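Local coordinates for protein putative polysaccharide binding proteins (DUF1812) (Bacteroides thetaiotaomicron VPI-5482, PDB 3GF8) that is of unconfirmed function but is probably an outer-membrane lipoprotein that takes part in the assembly and anchoring of fimbriae, at residues A[172-177]-A[223-228]; A[26-31]-A[253-258]; A[50-55]-A[70-75]. All coordinates share one frame; numbering follows the deposited sequence.

Contact 1: residues A[172-177]-A[223-228]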
# COMPACT_ATOMS: atom_id res chain seq x y z
N TYR A 172 3.24 -4.03 -19.39
CA TYR A 172 2.24 -3.94 -18.34
C TYR A 172 2.56 -2.79 -17.44
O TYR A 172 3.70 -2.69 -16.96
CB TYR A 172 2.26 -5.19 -17.50
CG TYR A 172 2.15 -6.44 -18.31
CD1 TYR A 172 3.27 -6.99 -18.94
CD2 TYR A 172 0.91 -7.04 -18.51
CE1 TYR A 172 3.16 -8.15 -19.72
CE2 TYR A 172 0.80 -8.19 -19.22
CZ TYR A 172 1.93 -8.73 -19.86
OH TYR A 172 1.80 -9.87 -20.61
N GLU A 173 1.55 -1.95 -17.20
CA GLU A 173 1.66 -0.83 -16.32
C GLU A 173 0.44 -0.64 -15.42
O GLU A 173 -0.71 -0.83 -15.84
CB GLU A 173 1.76 0.47 -17.14
CG GLU A 173 2.82 0.53 -18.20
CD GLU A 173 2.67 1.81 -19.00
OE1 GLU A 173 3.13 2.89 -18.53
OE2 GLU A 173 2.04 1.75 -20.08
N ILE A 174 0.71 -0.22 -14.19
CA ILE A 174 -0.28 0.37 -13.30
C ILE A 174 0.14 1.84 -13.26
O ILE A 174 1.32 2.13 -13.01
CB ILE A 174 -0.25 -0.30 -11.91
CG1 ILE A 174 -0.74 -1.76 -12.03
CG2 ILE A 174 -1.10 0.49 -10.92
CD1 ILE A 174 -0.83 -2.55 -10.73
N ILE A 175 -0.80 2.75 -13.55
CA ILE A 175 -0.50 4.19 -13.70
C ILE A 175 -1.26 4.98 -12.65
O ILE A 175 -2.45 4.91 -12.56
CB ILE A 175 -0.84 4.69 -15.13
CG1 ILE A 175 0.01 3.92 -16.15
CG2 ILE A 175 -0.62 6.24 -15.24
CD1 ILE A 175 -0.44 4.00 -17.62
N GLU A 176 -0.55 5.69 -11.80
CA GLU A 176 -1.16 6.49 -10.78
C GLU A 176 -0.12 7.45 -10.21
O GLU A 176 1.08 7.19 -10.29
CB GLU A 176 -1.71 5.60 -9.68
CG GLU A 176 -2.60 6.31 -8.68
CD GLU A 176 -3.70 7.10 -9.36
OE1 GLU A 176 -4.69 6.50 -9.80
OE2 GLU A 176 -3.53 8.33 -9.47
N SER A 177 -0.59 8.57 -9.66
CA SER A 177 0.26 9.55 -9.01
C SER A 177 0.06 9.44 -7.49
O SER A 177 -0.26 10.40 -6.79
CB SER A 177 -0.08 10.95 -9.53
OG SER A 177 -1.43 11.24 -9.26
N THR A 223 -7.06 4.64 -10.95
CA THR A 223 -5.82 3.92 -11.21
C THR A 223 -5.99 2.93 -12.34
O THR A 223 -6.89 2.10 -12.34
CB THR A 223 -5.37 3.18 -9.95
OG1 THR A 223 -5.25 4.15 -8.90
CG2 THR A 223 -4.04 2.45 -10.18
N ARG A 224 -5.10 3.02 -13.31
CA ARG A 224 -5.25 2.29 -14.55
C ARG A 224 -4.36 1.08 -14.65
O ARG A 224 -3.20 1.17 -14.27
CB ARG A 224 -4.86 3.20 -15.73
CG ARG A 224 -5.86 4.32 -15.98
CD ARG A 224 -5.78 4.77 -17.42
NE ARG A 224 -4.64 5.62 -17.63
CZ ARG A 224 -3.94 5.75 -18.76
NH1 ARG A 224 -4.22 5.04 -19.84
NH2 ARG A 224 -2.92 6.60 -18.78
N LEU A 225 -4.87 -0.01 -15.24
CA LEU A 225 -4.03 -1.12 -15.70
C LEU A 225 -4.02 -1.00 -17.22
O LEU A 225 -5.08 -1.03 -17.85
CB LEU A 225 -4.57 -2.48 -15.26
CG LEU A 225 -3.90 -3.72 -15.89
CD1 LEU A 225 -2.42 -3.84 -15.45
CD2 LEU A 225 -4.67 -5.02 -15.55
N VAL A 226 -2.83 -0.87 -17.79
CA VAL A 226 -2.64 -0.66 -19.22
C VAL A 226 -1.64 -1.67 -19.78
O VAL A 226 -0.52 -1.80 -19.29
CB VAL A 226 -2.09 0.75 -19.54
CG1 VAL A 226 -1.98 0.97 -21.08
CG2 VAL A 226 -2.94 1.84 -18.87
N LEU A 227 -2.07 -2.39 -20.80
CA LEU A 227 -1.24 -3.30 -21.56
C LEU A 227 -0.96 -2.71 -22.94
O LEU A 227 -1.85 -2.20 -23.61
CB LEU A 227 -1.93 -4.66 -21.71
CG LEU A 227 -1.76 -5.65 -20.57
CD1 LEU A 227 -2.25 -5.12 -19.20
CD2 LEU A 227 -2.47 -6.92 -20.94
N THR A 228 0.30 -2.81 -23.38
CA THR A 228 0.74 -2.25 -24.63
C THR A 228 1.47 -3.31 -25.42
O THR A 228 2.30 -4.04 -24.89
CB THR A 228 1.66 -1.03 -24.42
OG1 THR A 228 0.98 -0.07 -23.60
CG2 THR A 228 2.04 -0.37 -25.77
O HOH W 1 1.38 -0.75 -20.99
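Glu176 CG stands opposite its backbone N, beside the carbonyl carbon (chi1 -169°), and the chain bends at chi2 (51°), which puts the carboxylate next to Thr223. Thr223 OG1 donates to Glu176 OE1 at 2.6 Å, meeting it on the anti side and slightly out of the carboxylate plane, with the two side chains nearly perpendicular. The other oxygen, OE2, takes the backbone N-H of Ser177 and a salt bridge from Arg221. With an alanine here, Thr223 OG1 would probably lose its acceptor and Arg221 its carboxylate partner where strand 172-176 ends and strand 224-228 starts.

The two strands run antiparallel within a five-stranded mixed sheet. Glu173 and Val226 form a hydrogen-bonded pair, N to O at 2.9 Å in both directions. In the next such pair Ile175 N reaches Arg224 O at 3.0 Å, while the return bond from Arg224 N is weak. On one face Ile174, Leu225 and Leu227 pack on Val152, Phe154 and Phe156 of strand 139-158, and Tyr172 on Val210; Tyr172 CD2 meets Leu227 CG at 3.6 Å. On the other face Ile175 CD1 touches Val226 CG2 at 3.5 Å and lies over the rim of one guanidinium face of Arg224, 3.8 Å from NH2. Arg224 NH1 bridges to Asp238, Glu173 OE1 bonds Ser194 OG, and a water links Glu173 OE2, Val226 O and Thr228 OG1. This strand pair is therefore two-sided: one largely apolar face, with Tyr172 OH bonded to Met167 O, and one mixed face whose charged groups are paired or hydrogen-bonded.

Contact 2: residues A[26-31]-A[253-258]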
# COMPACT_ATOMS: atom_id res chain seq x y z
N MSE A 26 -7.34 -8.38 5.99
CA MSE A 26 -8.48 -9.26 5.72
C MSE A 26 -8.59 -10.41 6.71
O MSE A 26 -9.60 -11.08 6.74
CB MSE A 26 -8.49 -9.78 4.30
CG MSE A 26 -8.60 -8.67 3.27
SE MSE A 26 -10.31 -7.83 3.33
CE MSE A 26 -11.21 -9.22 2.28
N GLU A 27 -7.59 -10.61 7.55
CA GLU A 27 -7.70 -11.62 8.59
C GLU A 27 -8.26 -11.00 9.87
O GLU A 27 -8.42 -11.67 10.87
CB GLU A 27 -6.34 -12.29 8.84
CG GLU A 27 -5.76 -13.02 7.61
N PHE A 28 -8.54 -9.70 9.86
CA PHE A 28 -9.07 -9.05 11.07
C PHE A 28 -8.31 -9.48 12.33
O PHE A 28 -8.90 -9.64 13.39
CB PHE A 28 -10.57 -9.37 11.22
CG PHE A 28 -11.40 -8.71 10.21
CD1 PHE A 28 -11.42 -9.18 8.92
CD2 PHE A 28 -12.07 -7.55 10.50
CE1 PHE A 28 -12.13 -8.52 7.93
CE2 PHE A 28 -12.81 -6.89 9.52
CZ PHE A 28 -12.84 -7.39 8.24
N ALA A 29 -7.00 -9.65 12.23
CA ALA A 29 -6.19 -10.11 13.35
C ALA A 29 -4.81 -9.45 13.29
O ALA A 29 -4.35 -9.07 12.21
CB ALA A 29 -6.09 -11.62 13.32
N ASP A 30 -4.17 -9.28 14.44
CA ASP A 30 -2.95 -8.50 14.52
C ASP A 30 -1.78 -9.28 13.94
O ASP A 30 -1.48 -10.34 14.46
CB ASP A 30 -2.63 -8.13 15.96
CG ASP A 30 -1.35 -7.32 16.09
OD1 ASP A 30 -0.95 -6.64 15.11
OD2 ASP A 30 -0.72 -7.37 17.16
N ALA A 31 -1.13 -8.76 12.89
CA ALA A 31 0.04 -9.45 12.28
C ALA A 31 1.34 -8.68 12.44
O ALA A 31 2.34 -8.95 11.76
CB ALA A 31 -0.24 -9.76 10.78
N LYS A 253 -17.01 -9.88 2.00
CA LYS A 253 -17.17 -9.17 3.25
C LYS A 253 -18.03 -7.94 3.07
O LYS A 253 -18.38 -7.57 1.94
CB LYS A 253 -15.82 -8.83 3.87
CG LYS A 253 -14.98 -10.09 4.08
CD LYS A 253 -14.25 -10.08 5.41
CE LYS A 253 -13.09 -11.06 5.44
NZ LYS A 253 -13.56 -12.46 5.40
N ASN A 254 -18.42 -7.38 4.21
CA ASN A 254 -19.24 -6.16 4.30
C ASN A 254 -18.29 -4.97 4.44
O ASN A 254 -18.10 -4.45 5.55
CB ASN A 254 -20.19 -6.20 5.53
N LEU A 255 -17.68 -4.58 3.33
CA LEU A 255 -16.72 -3.52 3.36
C LEU A 255 -17.05 -2.48 2.31
O LEU A 255 -17.42 -2.79 1.17
CB LEU A 255 -15.31 -4.08 3.12
CG LEU A 255 -14.87 -5.22 4.04
CD1 LEU A 255 -13.46 -5.67 3.65
CD2 LEU A 255 -14.94 -4.82 5.51
N SER A 256 -16.89 -1.23 2.70
CA SER A 256 -16.77 -0.14 1.75
C SER A 256 -15.53 -0.36 0.88
O SER A 256 -14.57 -1.04 1.28
CB SER A 256 -16.63 1.18 2.50
OG SER A 256 -15.32 1.29 3.08
N THR A 257 -15.56 0.24 -0.31
CA THR A 257 -14.44 0.16 -1.22
C THR A 257 -13.12 0.52 -0.55
O THR A 257 -12.15 -0.22 -0.67
CB THR A 257 -14.68 1.05 -2.43
OG1 THR A 257 -15.88 0.62 -3.06
CG2 THR A 257 -13.50 0.97 -3.45
N GLN A 258 -13.06 1.64 0.17
CA GLN A 258 -11.77 2.08 0.74
C GLN A 258 -11.27 1.13 1.80
O GLN A 258 -10.08 0.89 1.94
CB GLN A 258 -11.83 3.48 1.33
CG GLN A 258 -10.41 4.01 1.73
CD GLN A 258 -9.46 4.06 0.54
OE1 GLN A 258 -9.75 4.73 -0.44
NE2 GLN A 258 -8.35 3.31 0.60
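This is an apolar loop-to-loop contact at the surface, where Met26 and Phe28 meet Lys253 and Leu255 without any hydrogen bond between the two segments. It joins the loop between strand 16-21 and helix 32-35, near the start of the chain, to the lead-in of helix 257-263, near its end. That helix opens with an N-cap, Ser256 OG accepting from Glu259 N, and its Tyr260 and Arg263 also pack on Met26.

In Met26, a selenomethionine, the bend at chi2 (-69°) places SE by Leu255, and that at chi3 (-80°) turns CE toward Lys253. SE rests 3.8 Å from Leu255 CD1, the two side chains crossing at a slant, and the terminal CE lies 4.1 Å from Lys253 CE. CB of Phe28 is directed toward 253-258, and the side chain slides past the aliphatic part of Lys253 in the opposite direction, with CE1 3.6 Å from Lys253 CD. The methylenes do the touching, approaching the ring obliquely. Leu255 uses its second methyl here: CD2 comes to the ring edge near its plane, 4.3 Å from Phe28 CZ. One methyl thus serves the selenium and the other the ring, and Leu255 touches both Met26 and Phe28. Lys253 does likewise with one methylene, its CE lying 3.7 Å from both Phe28 CE1 and the backbone O of Met26.

Contact 3: residues A[50-55]-A[70-75]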
# COMPACT_ATOMS: atom_id res chain seq x y z
N TYR A 50 7.34 19.51 15.95
CA TYR A 50 8.12 18.31 16.02
C TYR A 50 9.06 18.33 17.19
O TYR A 50 9.72 19.32 17.45
CB TYR A 50 8.95 18.22 14.75
CG TYR A 50 9.84 17.05 14.61
CD1 TYR A 50 9.33 15.78 14.44
CD2 TYR A 50 11.24 17.21 14.56
CE1 TYR A 50 10.16 14.70 14.24
CE2 TYR A 50 12.07 16.14 14.36
CZ TYR A 50 11.52 14.88 14.20
OH TYR A 50 12.32 13.79 13.98
N LEU A 51 9.13 17.20 17.88
CA LEU A 51 10.05 17.02 18.99
C LEU A 51 11.18 16.07 18.60
O LEU A 51 12.35 16.39 18.77
CB LEU A 51 9.30 16.51 20.21
CG LEU A 51 8.38 17.58 20.83
CD1 LEU A 51 7.46 17.04 21.95
CD2 LEU A 51 9.25 18.65 21.39
N PHE A 52 10.81 14.89 18.09
CA PHE A 52 11.80 13.91 17.67
C PHE A 52 11.16 12.74 16.99
O PHE A 52 9.92 12.57 17.04
CB PHE A 52 12.63 13.39 18.86
CG PHE A 52 11.82 12.71 19.93
CD1 PHE A 52 11.54 11.36 19.87
CD2 PHE A 52 11.40 13.42 21.05
CE1 PHE A 52 10.83 10.72 20.88
CE2 PHE A 52 10.69 12.79 22.07
CZ PHE A 52 10.40 11.45 21.98
N LYS A 53 11.99 11.90 16.39
CA LYS A 53 11.51 10.60 15.91
C LYS A 53 12.32 9.53 16.59
O LYS A 53 13.37 9.83 17.15
CB LYS A 53 11.57 10.48 14.39
CG LYS A 53 12.95 10.62 13.75
CD LYS A 53 12.81 10.67 12.24
CE LYS A 53 14.15 10.63 11.50
NZ LYS A 53 14.81 9.32 11.74
N GLN A 54 11.81 8.30 16.59
CA GLN A 54 12.47 7.18 17.23
C GLN A 54 12.20 5.93 16.40
O GLN A 54 11.03 5.59 16.13
CB GLN A 54 11.98 7.03 18.65
CG GLN A 54 12.49 5.83 19.42
CD GLN A 54 12.18 5.92 20.93
OE1 GLN A 54 11.84 6.99 21.44
NE2 GLN A 54 12.32 4.82 21.64
N ALA A 55 13.29 5.26 16.02
CA ALA A 55 13.28 4.14 15.10
C ALA A 55 13.76 2.90 15.82
O ALA A 55 14.72 2.94 16.57
CB ALA A 55 14.19 4.42 13.88
N VAL A 70 9.44 5.15 25.29
CA VAL A 70 9.61 6.53 24.82
C VAL A 70 9.88 7.48 26.01
O VAL A 70 8.98 7.70 26.82
CB VAL A 70 8.32 7.00 24.04
CG1 VAL A 70 8.43 8.47 23.63
CG2 VAL A 70 8.01 6.10 22.81
N GLU A 71 11.09 8.05 26.13
CA GLU A 71 11.41 9.04 27.18
C GLU A 71 10.78 10.37 26.83
O GLU A 71 11.15 10.99 25.85
CB GLU A 71 12.92 9.21 27.35
CG GLU A 71 13.33 10.37 28.28
CD GLU A 71 12.97 10.12 29.73
OE1 GLU A 71 13.15 8.97 30.18
OE2 GLU A 71 12.50 11.06 30.40
N LEU A 72 9.85 10.82 27.65
CA LEU A 72 9.06 11.99 27.33
C LEU A 72 8.74 12.71 28.62
O LEU A 72 8.46 12.09 29.66
CB LEU A 72 7.75 11.54 26.62
CG LEU A 72 7.27 12.39 25.44
CD1 LEU A 72 8.42 12.61 24.51
CD2 LEU A 72 6.11 11.76 24.68
N PRO A 73 8.78 14.04 28.59
CA PRO A 73 8.36 14.75 29.80
C PRO A 73 6.86 14.66 29.97
O PRO A 73 6.14 14.33 29.03
CB PRO A 73 8.76 16.19 29.53
CG PRO A 73 9.61 16.14 28.31
CD PRO A 73 9.23 14.96 27.54
N VAL A 74 6.37 14.95 31.15
CA VAL A 74 4.95 15.11 31.33
C VAL A 74 4.48 16.08 30.25
O VAL A 74 5.18 17.03 29.96
CB VAL A 74 4.63 15.73 32.69
CG1 VAL A 74 3.13 16.08 32.79
CG2 VAL A 74 5.09 14.81 33.80
N GLY A 75 3.33 15.82 29.64
CA GLY A 75 2.73 16.77 28.73
C GLY A 75 1.77 16.14 27.74
O GLY A 75 1.44 14.95 27.85
O HOH W 2 12.59 7.91 23.81
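Phe52 meets the 70-75 segment with the rim of its ring and not with its faces. The methyl Leu72 CD1 lies near the ring plane, modelled 3.3 Å from Phe52 CE2, a separation short enough to be doubtful in detail. Beside it the methyl Val70 CG1 sits in the ring plane itself, 3.9 Å from Phe52 CZ, so the far corner of the ring is lodged against two branched side chains that it crosses at a slant. The ring gets there because CG stands between the backbone N and the carbonyl carbon (chi1 60°), which directs it outward from strand 50-57 to the other segment.

Gln54, two residues further along on the same side, is stretched out and brings its amide across Val70 at a slant, with OE1 4.2 Å from Val70 CG2. Its polar end is held from both atoms: a water donates to Gln54 OE1 at 2.7 Å and accepts from Glu71 N at 2.8 Å, while NE2 bonds Glu69 O. The amide is thereby fixed in its rotation, and the backbone of the opposing segment is reached through one water in place of a direct strand pairing.

Around these side chains lie the neighbouring strands: Val43 touches Phe52, Val18 and Leu41 touch Val70, and Leu16, Tyr77 and Phe79 touch Leu72. Leu51 and Phe52 share Val43 as their partner on strand 38-44, a classic beta bulge. Side chains from strand 50-57, the 70-75 loop and neighbouring strands converge on a shared apolar layer, consistent with the beta-sandwich architecture of the transthyretin clan, to which this family belongs.

How the contacts relate
Contact 1 is the buried member of the set, contact 3 is partly buried and contact 2 lies at the surface. They share no strand or helix: contact 1 joins strands 170-176 and 224-229, contact 2 the 26-31 loop and the start of helix 257-263, contact 3 strand 50-57 and the loop before strand 75-83. Only contact 1 has backbone hydrogen bonds across it; contacts 2 and 3 depend on side chains, the latter with a single bridging water. Charge pairs matter in contact 1, whereas the lysine of contact 2 contributes its methylenes. Contact 2 joins segments 222 residues apart and spans the other two. Contacts 1 and 3 have centres about 41 Å apart.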